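Local coordinates for protein bradavidin 2 (PDB 4GGZ) that binds biotin inside a single antiparallel beta-barrel of the avidin family, at residues A[11-16]-A[25-30]; A[20-25]-A[40-45]; A[91-96]-A[103-108]. All blocks are in the same frame, centred on the assembly; numbering follows the deposited sequence. Where two conformers were deposited one is given.

Contact 1 (A[11-16]-A[25-30]); sequences PAPSYW and LIWSAN
The first beta hairpin of the avidin barrel is closed at its far end by S14 and I26, an antiparallel hydrogen-bonded pair. S14 N donates to I26 O at 2.9 Å, and I26 N returns a bond to S14 O at 2.8 Å. Just before this pair the chain enters through a cis peptide at P13, whose CA sits only 3.0 Å from I26 O in a CA-H...O contact. P13 CB lies over one face of the W27 indole, toward its rim, 4.1 Å from the centroid of the six-membered ring, a CH-pi contact on the exposed side. On the buried side I26 is the filler: its CG2 branch reaches A12 CB, while CD1 meets the indole of W16 at NE1, 3.8 Å away. With S14 OG set between its own backbone N and carbonyl carbon (chi1 62°), the hydroxyl gives its proton to P11 O at 2.6 Å and accepts from W16 NE1 at 2.8 Å, so one small group ties the incoming loop to the indole and holds that ring's rotation. Y15 and L25 share the outer face, the L25 backbone meeting the edge of the phenol ring. Strand 102-113 flanks strand 14-18, with W16 packing on F111 and R113, while strand 33-39 pairs with strand 23-28 through L25 and W27.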
loop_
_atom_site.group_PDB
_atom_site.type_symbol
_atom_site.label_atom_id
_atom_site.label_comp_id
_atom_site.label_asym_id
_atom_site.label_seq_id
_atom_site.Cartn_x
_atom_site.Cartn_y
_atom_site.Cartn_z
ATOM N N PRO A 11 10.689 0.218 -10.628
ATOM C CA PRO A 11 10.859 1.503 -11.319
ATOM C C PRO A 11 10.321 2.701 -10.489
ATOM O O PRO A 11 9.281 2.599 -9.832
ATOM C CB PRO A 11 10.070 1.332 -12.622
ATOM C CG PRO A 11 9.109 0.200 -12.368
ATOM C CD PRO A 11 9.729 -0.679 -11.311
ATOM N N ALA A 12 11.066 3.799 -10.490
ATOM C CA ALA A 12 10.662 4.998 -9.776
ATOM C C ALA A 12 11.103 6.243 -10.558
ATOM O O ALA A 12 12.260 6.303 -10.994
ATOM C CB ALA A 12 11.261 4.999 -8.377
ATOM N N PRO A 13 10.209 7.236 -10.721
ATOM C CA PRO A 13 8.820 7.194 -10.244
ATOM C C PRO A 13 8.008 6.247 -11.091
ATOM O O PRO A 13 8.352 6.014 -12.259
ATOM C CB PRO A 13 8.293 8.602 -10.496
ATOM C CG PRO A 13 9.265 9.256 -11.444
ATOM C CD PRO A 13 10.548 8.502 -11.403
ATOM N N SER A 14 6.934 5.725 -10.509
ATOM C CA SER A 14 6.004 4.868 -11.247
ATOM C C SER A 14 4.645 4.926 -10.569
ATOM O O SER A 14 4.526 5.411 -9.462
ATOM C CB SER A 14 6.543 3.434 -11.302
ATOM O OG SER A 14 6.668 2.846 -10.014
ATOM N N TYR A 15 3.604 4.406 -11.225
ATOM C CA TYR A 15 2.271 4.661 -10.721
ATOM C C TYR A 15 1.519 3.400 -10.988
ATOM O O TYR A 15 1.647 2.824 -12.068
ATOM C CB TYR A 15 1.635 5.863 -11.459
ATOM C CG TYR A 15 0.226 6.192 -11.044
ATOM C CD1 TYR A 15 -0.060 6.666 -9.774
ATOM C CD2 TYR A 15 -0.829 6.062 -11.946
ATOM C CE1 TYR A 15 -1.351 6.973 -9.396
ATOM C CE2 TYR A 15 -2.125 6.368 -11.570
ATOM C CZ TYR A 15 -2.372 6.814 -10.302
ATOM O OH TYR A 15 -3.654 7.113 -9.937
ATOM N N TRP A 16 0.798 2.942 -9.970
ATOM C CA TRP A 16 0.153 1.634 -10.024
ATOM C C TRP A 16 -1.244 1.747 -9.449
ATOM O O TRP A 16 -1.510 2.576 -8.578
ATOM C CB TRP A 16 0.930 0.636 -9.165
ATOM C CG TRP A 16 2.403 0.535 -9.438
ATOM C CD1 TRP A 16 3.368 1.510 -9.242
ATOM C CD2 TRP A 16 3.089 -0.625 -9.908
ATOM N NE1 TRP A 16 4.613 1.006 -9.583
ATOM C CE2 TRP A 16 4.467 -0.300 -9.990
ATOM C CE3 TRP A 16 2.674 -1.920 -10.281
ATOM C CZ2 TRP A 16 5.429 -1.224 -10.445
ATOM C CZ3 TRP A 16 3.639 -2.832 -10.721
ATOM C CH2 TRP A 16 4.996 -2.479 -10.794
ATOM N N LEU A 25 1.557 5.650 -5.818
ATOM C CA LEU A 25 2.504 6.415 -6.589
ATOM C C LEU A 25 3.819 6.157 -5.917
ATOM O O LEU A 25 3.917 6.394 -4.717
ATOM C CB LEU A 25 2.156 7.906 -6.458
ATOM C CG LEU A 25 2.743 9.046 -7.311
ATOM C CD1 LEU A 25 3.457 10.116 -6.536
ATOM C CD2 LEU A 25 3.486 8.661 -8.593
ATOM N N ILE A 26 4.778 5.599 -6.644
ATOM C CA ILE A 26 6.116 5.364 -6.097
ATOM C C ILE A 26 6.993 6.500 -6.581
ATOM O O ILE A 26 7.227 6.654 -7.789
ATOM C CB ILE A 26 6.655 3.957 -6.475
ATOM C CG1 ILE A 26 5.774 2.894 -5.800
ATOM C CG2 ILE A 26 8.131 3.812 -6.006
ATOM C CD1 ILE A 26 6.097 1.497 -6.157
ATOM N N TRP A 27 7.441 7.339 -5.661
ATOM C CA TRP A 27 8.204 8.507 -6.095
ATOM C C TRP A 27 9.684 8.191 -6.209
ATOM O O TRP A 27 10.327 8.571 -7.191
ATOM C CB TRP A 27 7.966 9.738 -5.220
ATOM C CG TRP A 27 8.282 10.947 -6.008
ATOM C CD1 TRP A 27 9.292 11.848 -5.784
ATOM C CD2 TRP A 27 7.644 11.344 -7.233
ATOM N NE1 TRP A 27 9.289 12.810 -6.776
ATOM C CE2 TRP A 27 8.297 12.513 -7.683
ATOM C CE3 TRP A 27 6.579 10.827 -7.984
ATOM C CZ2 TRP A 27 7.908 13.184 -8.842
ATOM C CZ3 TRP A 27 6.196 11.488 -9.143
ATOM C CH2 TRP A 27 6.856 12.659 -9.557
ATOM N N SER A 28 10.221 7.466 -5.236
ATOM C CA SER A 28 11.623 7.073 -5.304
ATOM C C SER A 28 11.814 5.732 -4.630
ATOM O O SER A 28 10.935 5.267 -3.871
ATOM C CB SER A 28 12.477 8.126 -4.594
ATOM O OG SER A 28 11.997 8.319 -3.299
ATOM N N ALA A 29 12.949 5.107 -4.922
ATOM C CA ALA A 29 13.344 3.876 -4.266
ATOM C C ALA A 29 14.826 3.923 -3.927
ATOM O O ALA A 29 15.551 2.953 -4.062
ATOM C CB ALA A 29 12.996 2.659 -5.135
ATOM N N ASN A 30 15.261 5.075 -3.470
ATOM C CA ASN A 30 16.670 5.278 -3.134
ATOM C C ASN A 30 17.225 4.402 -2.003
ATOM O O ASN A 30 16.663 4.341 -0.914
ATOM C CB ASN A 30 16.865 6.735 -2.863
ATOM C CG ASN A 30 16.527 7.593 -4.066
ATOM O OD1 ASN A 30 16.884 7.258 -5.206
ATOM N ND2 ASN A 30 15.845 8.705 -3.838
#

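Contact 2 (A[20-25]-A[40-45]); sequences RGSELL and NHAQGF. With BTN (biotin), chain E.
At the biotin pocket, S22 and H41 bring the turn ahead of strand 23-28 against the loop that follows strand 33-39. The tight part centres on S22 OG, which accepts from H41 N at 2.9 Å in a nearly straight bond (169°) and donates to the ureido oxygen O3 of biotin at 2.7 Å. Beside it, N40 OD1 takes the biotin N2 hydrogen at 2.9 Å and also accepts from A42 N, with that donor well above the carbonyl plane: an Asx turn that shapes the loop around the ligand. A42 CB presses on the ureido ring, 3.3 Å from biotin N2. F45, its CG anti to the carbonyl carbon (chi1 -60°), lays one ring face on the bicyclic head, with biotin C4 above its centre. Were F45 replaced by an alanine, this side of the biotin rings is likely to lose its aromatic cover, with a gap opening beside R20 NH1. Farther out, H41 and E23 meet with ring and carboxylate nearly coplanar, 14° apart; H41 NE2 donates to the anti lone pair of E23 OE1 at 2.6 Å, while E23 OE2 is held by Y15 OH. The looser side lies toward the exposed Q43 and G44, where a water bridges R20 O, 2.7 Å away, and Q43 N. R20 turns from this side toward strand 102-113, forming a salt bridge with D109, and packs on W91 of strand 86-96. F45 leans on L93 of that strand, and E23 pairs with T39 of strand 33-39.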
loop_
_atom_site.group_PDB
_atom_site.type_symbol
_atom_site.label_atom_id
_atom_site.label_comp_id
_atom_site.label_asym_id
_atom_site.label_seq_id
_atom_site.Cartn_x
_atom_site.Cartn_y
_atom_site.Cartn_z
ATOM N N ARG A 20 -9.034 -2.933 -6.700
ATOM C CA ARG A 20 -10.113 -2.285 -5.942
ATOM C C ARG A 20 -10.274 -0.820 -6.370
ATOM O O ARG A 20 -11.238 -0.145 -5.978
ATOM C CB ARG A 20 -9.772 -2.352 -4.447
ATOM C CG ARG A 20 -9.399 -3.728 -3.964
ATOM C CD ARG A 20 -9.055 -3.712 -2.505
ATOM N NE ARG A 20 -8.511 -5.007 -2.115
ATOM C CZ ARG A 20 -9.138 -5.847 -1.315
ATOM N NH1 ARG A 20 -10.325 -5.523 -0.834
ATOM N NH2 ARG A 20 -8.579 -7.014 -1.000
ATOM N N GLY A 21 -9.305 -0.333 -7.156
ATOM C CA GLY A 21 -9.299 1.009 -7.681
ATOM C C GLY A 21 -8.302 1.921 -6.970
ATOM O O GLY A 21 -8.244 3.131 -7.253
ATOM N N SER A 22 -7.618 1.378 -5.979
ATOM C CA SER A 22 -6.717 2.231 -5.154
ATOM C C SER A 22 -5.453 2.576 -5.923
ATOM O O SER A 22 -5.071 1.815 -6.808
ATOM C CB SER A 22 -6.380 1.540 -3.842
ATOM O OG SER A 22 -7.548 1.443 -2.987
ATOM N N GLU A 23 -4.740 3.661 -5.531
ATOM C CA GLU A 23 -3.663 4.217 -6.374
ATOM C C GLU A 23 -2.399 4.244 -5.535
ATOM O O GLU A 23 -2.475 4.657 -4.389
ATOM C CB GLU A 23 -3.934 5.697 -6.737
ATOM C CG GLU A 23 -5.333 6.109 -7.213
ATOM C CD GLU A 23 -5.496 7.639 -7.298
ATOM O OE1 GLU A 23 -6.436 8.207 -6.672
ATOM O OE2 GLU A 23 -4.673 8.302 -7.980
ATOM N N LEU A 24 -1.274 3.795 -6.100
ATOM C CA LEU A 24 -0.000 3.841 -5.403
ATOM C C LEU A 24 1.004 4.544 -6.301
ATOM O O LEU A 24 1.292 4.076 -7.404
ATOM C CB LEU A 24 0.448 2.401 -5.104
ATOM C CG LEU A 24 1.867 2.259 -4.546
ATOM C CD1 LEU A 24 1.958 2.855 -3.165
ATOM C CD2 LEU A 24 2.315 0.786 -4.515
ATOM N N LEU A 25 1.557 5.650 -5.818
ATOM C CA LEU A 25 2.504 6.415 -6.589
ATOM C C LEU A 25 3.819 6.157 -5.917
ATOM O O LEU A 25 3.917 6.394 -4.717
ATOM C CB LEU A 25 2.156 7.906 -6.458
ATOM C CG LEU A 25 2.743 9.046 -7.311
ATOM C CD1 LEU A 25 3.457 10.116 -6.536
ATOM C CD2 LEU A 25 3.486 8.661 -8.593
ATOM N N ASN A 40 -6.623 5.372 -1.022
ATOM C CA ASN A 40 -7.633 4.286 -1.054
ATOM C C ASN A 40 -8.808 4.667 -1.909
ATOM O O ASN A 40 -9.309 5.793 -1.811
ATOM C CB ASN A 40 -8.105 3.988 0.381
ATOM C CG ASN A 40 -9.131 2.876 0.429
ATOM O OD1 ASN A 40 -8.968 1.859 -0.240
ATOM N ND2 ASN A 40 -10.182 3.066 1.210
ATOM N N HIS A 41 -9.326 3.701 -2.670
ATOM C CA HIS A 41 -10.606 3.852 -3.339
ATOM C C HIS A 41 -11.382 2.563 -3.198
ATOM O O HIS A 41 -12.367 2.354 -3.928
ATOM C CB HIS A 41 -10.383 4.192 -4.826
ATOM C CG HIS A 41 -9.834 5.564 -5.044
ATOM N ND1 HIS A 41 -10.523 6.705 -4.683
ATOM C CD2 HIS A 41 -8.656 5.983 -5.565
ATOM C CE1 HIS A 41 -9.789 7.769 -4.972
ATOM N NE2 HIS A 41 -8.654 7.359 -5.510
ATOM N N ALA A 42 -10.960 1.721 -2.249
ATOM C CA ALA A 42 -11.529 0.390 -2.074
ATOM C C ALA A 42 -12.912 0.406 -1.461
ATOM O O ALA A 42 -13.145 0.960 -0.407
ATOM C CB ALA A 42 -10.579 -0.501 -1.255
ATOM N N GLN A 43 -13.851 -0.270 -2.113
ATOM C CA GLN A 43 -15.139 -0.384 -1.502
ATOM C C GLN A 43 -15.067 -1.230 -0.217
ATOM O O GLN A 43 -14.418 -2.285 -0.157
ATOM C CB GLN A 43 -16.091 -1.016 -2.503
ATOM C CG GLN A 43 -17.514 -0.733 -2.179
ATOM C CD GLN A 43 -18.373 -1.050 -3.331
ATOM O OE1 GLN A 43 -18.515 -0.247 -4.264
ATOM N NE2 GLN A 43 -18.930 -2.247 -3.316
ATOM N N GLY A 44 -15.738 -0.756 0.814
ATOM C CA GLY A 44 -15.801 -1.475 2.072
ATOM C C GLY A 44 -14.776 -0.962 3.075
ATOM O O GLY A 44 -14.653 -1.545 4.157
ATOM N N PHE A 45 -14.066 0.114 2.711
ATOM C CA PHE A 45 -13.036 0.741 3.566
ATOM C C PHE A 45 -13.237 2.260 3.614
ATOM O O PHE A 45 -13.897 2.837 2.750
ATOM C CB PHE A 45 -11.648 0.422 3.050
ATOM C CG PHE A 45 -11.325 -1.067 3.011
ATOM C CD1 PHE A 45 -11.663 -1.840 1.901
ATOM C CD2 PHE A 45 -10.683 -1.678 4.087
ATOM C CE1 PHE A 45 -11.340 -3.251 1.847
ATOM C CE2 PHE A 45 -10.355 -3.072 4.074
ATOM C CZ PHE A 45 -10.707 -3.862 2.925
HETATM C C11 BTN E . -9.339 1.962 6.883
HETATM O O11 BTN E . -10.427 1.515 6.386
HETATM O O12 BTN E . -9.082 1.749 8.103
HETATM C C10 BTN E . -8.347 2.765 6.068
HETATM C C9 BTN E . -8.310 2.390 4.579
HETATM C C8 BTN E . -7.821 0.945 4.409
HETATM C C7 BTN E . -7.771 0.538 2.918
HETATM C C2 BTN E . -7.278 -0.913 2.767
HETATM S S1 BTN E . -5.593 -1.047 2.686
HETATM C C6 BTN E . -5.787 -2.772 2.155
HETATM C C5 BTN E . -6.946 -2.772 1.157
HETATM N N1 BTN E . -6.483 -2.472 -0.181
HETATM C C3 BTN E . -6.976 -1.301 -0.590
HETATM O O3 BTN E . -6.709 -0.795 -1.828
HETATM N N2 BTN E . -7.723 -0.712 0.314
HETATM C C4 BTN E . -7.804 -1.579 1.492
HETATM O O HOH W 1 -13.411 -1.358 -4.852
#

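Contact 3 (A[91-96]-A[103-108]); sequences WTLFYV and SRLKGG. With BTN (biotin), chain E.
W91 fits over G107 in the last hairpin of the avidin barrel, between strands 86-96 and 102-113. With CG between its backbone N and carbonyl carbon (chi1 55°), the indole swings across the neighbouring strand and fills the hollow left where G107 has no side chain. G107 CA lies 3.9 Å from the centroid of the six-membered ring in a CH-pi contact; a CB there would collide with W91 CZ2. Biotin takes the opposite face, its C6 lying 3.4 Å from W91 CD2, so the ring is sandwiched between ligand and strand. Y95 repeats the swing (chi1 64°): its phenol ring bends over S103, whose CB sits 3.8 Å from the ring centroid, while CE1 of the same ring touches L105 CG. Between these two aromatic lids L93 and L105 run side by side, CD2 of the former touching CD1 of the latter. On the outer face F94 and R104 also point the same way, with F94 CE2 over one face of the guanidinium and the two planes 71° apart. A water joins Y95 to the backbone of the other strand: 2.8 Å from Y95 OH, it donates to R104 O at 3.0 Å.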
loop_
_atom_site.group_PDB
_atom_site.type_symbol
_atom_site.label_atom_id
_atom_site.label_comp_id
_atom_site.label_asym_id
_atom_site.label_seq_id
_atom_site.Cartn_x
_atom_site.Cartn_y
_atom_site.Cartn_z
ATOM N N TRP A 91 -1.796 -8.263 2.352
ATOM C CA TRP A 91 -1.741 -7.154 3.280
ATOM C C TRP A 91 -2.429 -7.502 4.591
ATOM O O TRP A 91 -3.327 -8.357 4.644
ATOM C CB TRP A 91 -2.353 -5.849 2.681
ATOM C CG TRP A 91 -3.804 -6.011 2.153
ATOM C CD1 TRP A 91 -4.165 -6.241 0.859
ATOM C CD2 TRP A 91 -5.032 -5.995 2.921
ATOM N NE1 TRP A 91 -5.545 -6.387 0.760
ATOM C CE2 TRP A 91 -6.100 -6.240 2.007
ATOM C CE3 TRP A 91 -5.339 -5.829 4.286
ATOM C CZ2 TRP A 91 -7.438 -6.290 2.409
ATOM C CZ3 TRP A 91 -6.667 -5.855 4.685
ATOM C CH2 TRP A 91 -7.713 -6.109 3.739
ATOM N N THR A 92 -1.994 -6.794 5.626
ATOM C CA THR A 92 -2.668 -6.812 6.913
ATOM C C THR A 92 -2.971 -5.380 7.336
ATOM O O THR A 92 -2.099 -4.510 7.259
ATOM C CB THR A 92 -1.913 -7.641 8.006
ATOM O OG1 THR A 92 -2.517 -7.406 9.287
ATOM C CG2 THR A 92 -0.432 -7.304 8.074
ATOM N N LEU A 93 -4.215 -5.144 7.746
ATOM C CA LEU A 93 -4.673 -3.813 8.154
ATOM C C LEU A 93 -4.828 -3.888 9.655
ATOM O O LEU A 93 -5.613 -4.697 10.144
ATOM C CB LEU A 93 -6.007 -3.460 7.456
ATOM C CG LEU A 93 -6.837 -2.260 7.948
ATOM C CD1 LEU A 93 -6.205 -0.964 7.606
ATOM C CD2 LEU A 93 -8.287 -2.255 7.361
ATOM N N PHE A 94 -4.023 -3.103 10.376
ATOM C CA PHE A 94 -4.063 -3.042 11.832
ATOM C C PHE A 94 -4.841 -1.826 12.223
ATOM O O PHE A 94 -4.503 -0.701 11.828
ATOM C CB PHE A 94 -2.645 -2.903 12.386
ATOM C CG PHE A 94 -1.703 -4.021 11.963
ATOM C CD1 PHE A 94 -1.068 -3.982 10.712
ATOM C CD2 PHE A 94 -1.429 -5.073 12.814
ATOM C CE1 PHE A 94 -0.192 -4.982 10.321
ATOM C CE2 PHE A 94 -0.553 -6.088 12.432
ATOM C CZ PHE A 94 0.083 -6.034 11.179
ATOM N N TYR A 95 -5.905 -2.009 13.005
ATOM C CA TYR A 95 -6.702 -0.837 13.373
ATOM C C TYR A 95 -7.013 -0.809 14.875
ATOM O O TYR A 95 -7.064 -1.859 15.507
ATOM C CB TYR A 95 -7.968 -0.733 12.519
ATOM C CG TYR A 95 -8.986 -1.850 12.650
ATOM C CD1 TYR A 95 -8.796 -3.092 12.014
ATOM C CD2 TYR A 95 -10.144 -1.667 13.412
ATOM C CE1 TYR A 95 -9.776 -4.125 12.111
ATOM C CE2 TYR A 95 -11.126 -2.677 13.504
ATOM C CZ TYR A 95 -10.936 -3.888 12.872
ATOM O OH TYR A 95 -11.904 -4.879 12.971
ATOM N N VAL A 96 -7.147 0.388 15.431
ATOM C CA VAL A 96 -7.618 0.563 16.800
ATOM C C VAL A 96 -9.099 0.876 16.644
ATOM O O VAL A 96 -9.477 1.899 16.069
ATOM C CB VAL A 96 -6.887 1.722 17.508
ATOM C CG1 VAL A 96 -7.487 1.990 18.894
ATOM C CG2 VAL A 96 -5.401 1.419 17.640
ATOM N N SER A 103 -7.182 -4.368 16.454
ATOM C CA SER A 103 -7.727 -5.502 15.690
ATOM C C SER A 103 -7.027 -5.530 14.354
ATOM O O SER A 103 -6.188 -4.669 14.087
ATOM C CB SER A 103 -9.229 -5.353 15.510
ATOM O OG SER A 103 -9.819 -5.035 16.766
ATOM N N ARG A 104 -7.298 -6.558 13.554
ATOM C CA ARG A 104 -6.646 -6.688 12.271
ATOM C C ARG A 104 -7.600 -7.273 11.266
ATOM O O ARG A 104 -8.536 -7.991 11.634
ATOM C CB ARG A 104 -5.493 -7.683 12.372
ATOM C CG ARG A 104 -4.361 -7.233 13.259
ATOM C CD ARG A 104 -3.436 -8.425 13.517
ATOM N NE ARG A 104 -2.404 -8.038 14.472
ATOM C CZ ARG A 104 -1.351 -8.781 14.791
ATOM N NH1 ARG A 104 -1.168 -9.971 14.227
ATOM N NH2 ARG A 104 -0.471 -8.319 15.677
ATOM N N LEU A 105 -7.315 -7.000 10.001
ATOM C CA LEU A 105 -8.009 -7.606 8.866
ATOM C C LEU A 105 -6.894 -7.971 7.882
ATOM O O LEU A 105 -5.803 -7.389 7.926
ATOM C CB LEU A 105 -8.938 -6.597 8.219
ATOM C CG LEU A 105 -10.129 -5.984 8.960
ATOM C CD1 LEU A 105 -10.771 -4.893 8.089
ATOM C CD2 LEU A 105 -11.145 -7.061 9.281
ATOM N N LYS A 106 -7.161 -8.919 6.992
ATOM C CA LYS A 106 -6.138 -9.350 6.043
ATOM C C LYS A 106 -6.765 -9.607 4.703
ATOM O O LYS A 106 -7.941 -10.003 4.628
ATOM C CB LYS A 106 -5.462 -10.648 6.507
ATOM C CG LYS A 106 -4.505 -10.484 7.656
ATOM C CD LYS A 106 -4.235 -11.831 8.292
ATOM C CE LYS A 106 -2.971 -12.446 7.747
ATOM N NZ LYS A 106 -1.756 -11.731 8.292
ATOM N N GLY A 107 -5.989 -9.415 3.642
ATOM C CA GLY A 107 -6.490 -9.776 2.303
ATOM C C GLY A 107 -5.358 -9.702 1.302
ATOM O O GLY A 107 -4.163 -9.606 1.676
ATOM N N GLY A 108 -5.727 -9.744 0.031
ATOM C CA GLY A 108 -4.776 -9.627 -1.052
ATOM C C GLY A 108 -4.989 -8.388 -1.900
ATOM O O GLY A 108 -6.052 -7.732 -1.848
HETATM C C11 BTN E . -9.339 1.962 6.883
HETATM O O11 BTN E . -10.427 1.515 6.386
HETATM O O12 BTN E . -9.082 1.749 8.103
HETATM C C10 BTN E . -8.347 2.765 6.068
HETATM C C9 BTN E . -8.310 2.390 4.579
HETATM C C8 BTN E . -7.821 0.945 4.409
HETATM C C7 BTN E . -7.771 0.538 2.918
HETATM C C2 BTN E . -7.278 -0.913 2.767
HETATM S S1 BTN E . -5.593 -1.047 2.686
HETATM C C6 BTN E . -5.787 -2.772 2.155
HETATM C C5 BTN E . -6.946 -2.772 1.157
HETATM N N1 BTN E . -6.483 -2.472 -0.181
HETATM C C3 BTN E . -6.976 -1.301 -0.590
HETATM O O3 BTN E . -6.709 -0.795 -1.828
HETATM N N2 BTN E . -7.723 -0.712 0.314
HETATM C C4 BTN E . -7.804 -1.579 1.492
HETATM O O HOH W 2 -11.254 -7.643 12.962
#

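Contacts 1 and 3 both pair strands of antiparallel hairpins, contact 3 over five residue pairs and contact 1 over two at a frayed end, on opposite sides of the chain's centre, whereas contact 2 joins a turn to a loop mainly through side-chain polar groups. Contacts 1 and 2 are partly buried and share L25 of strand 23-28; a probable hydrogen bond from L24 N to W16 O links them. Contact 3 is a surface contact, yet its W91 face meets the same biotin as contact 2: polar atoms of 20-25 and 40-45 hold the ureido group, while W91 supplies an apolar wall. R20 NH2 to G108 O and F45 against W91 join these two sites. Contact 1 does not touch the ligand.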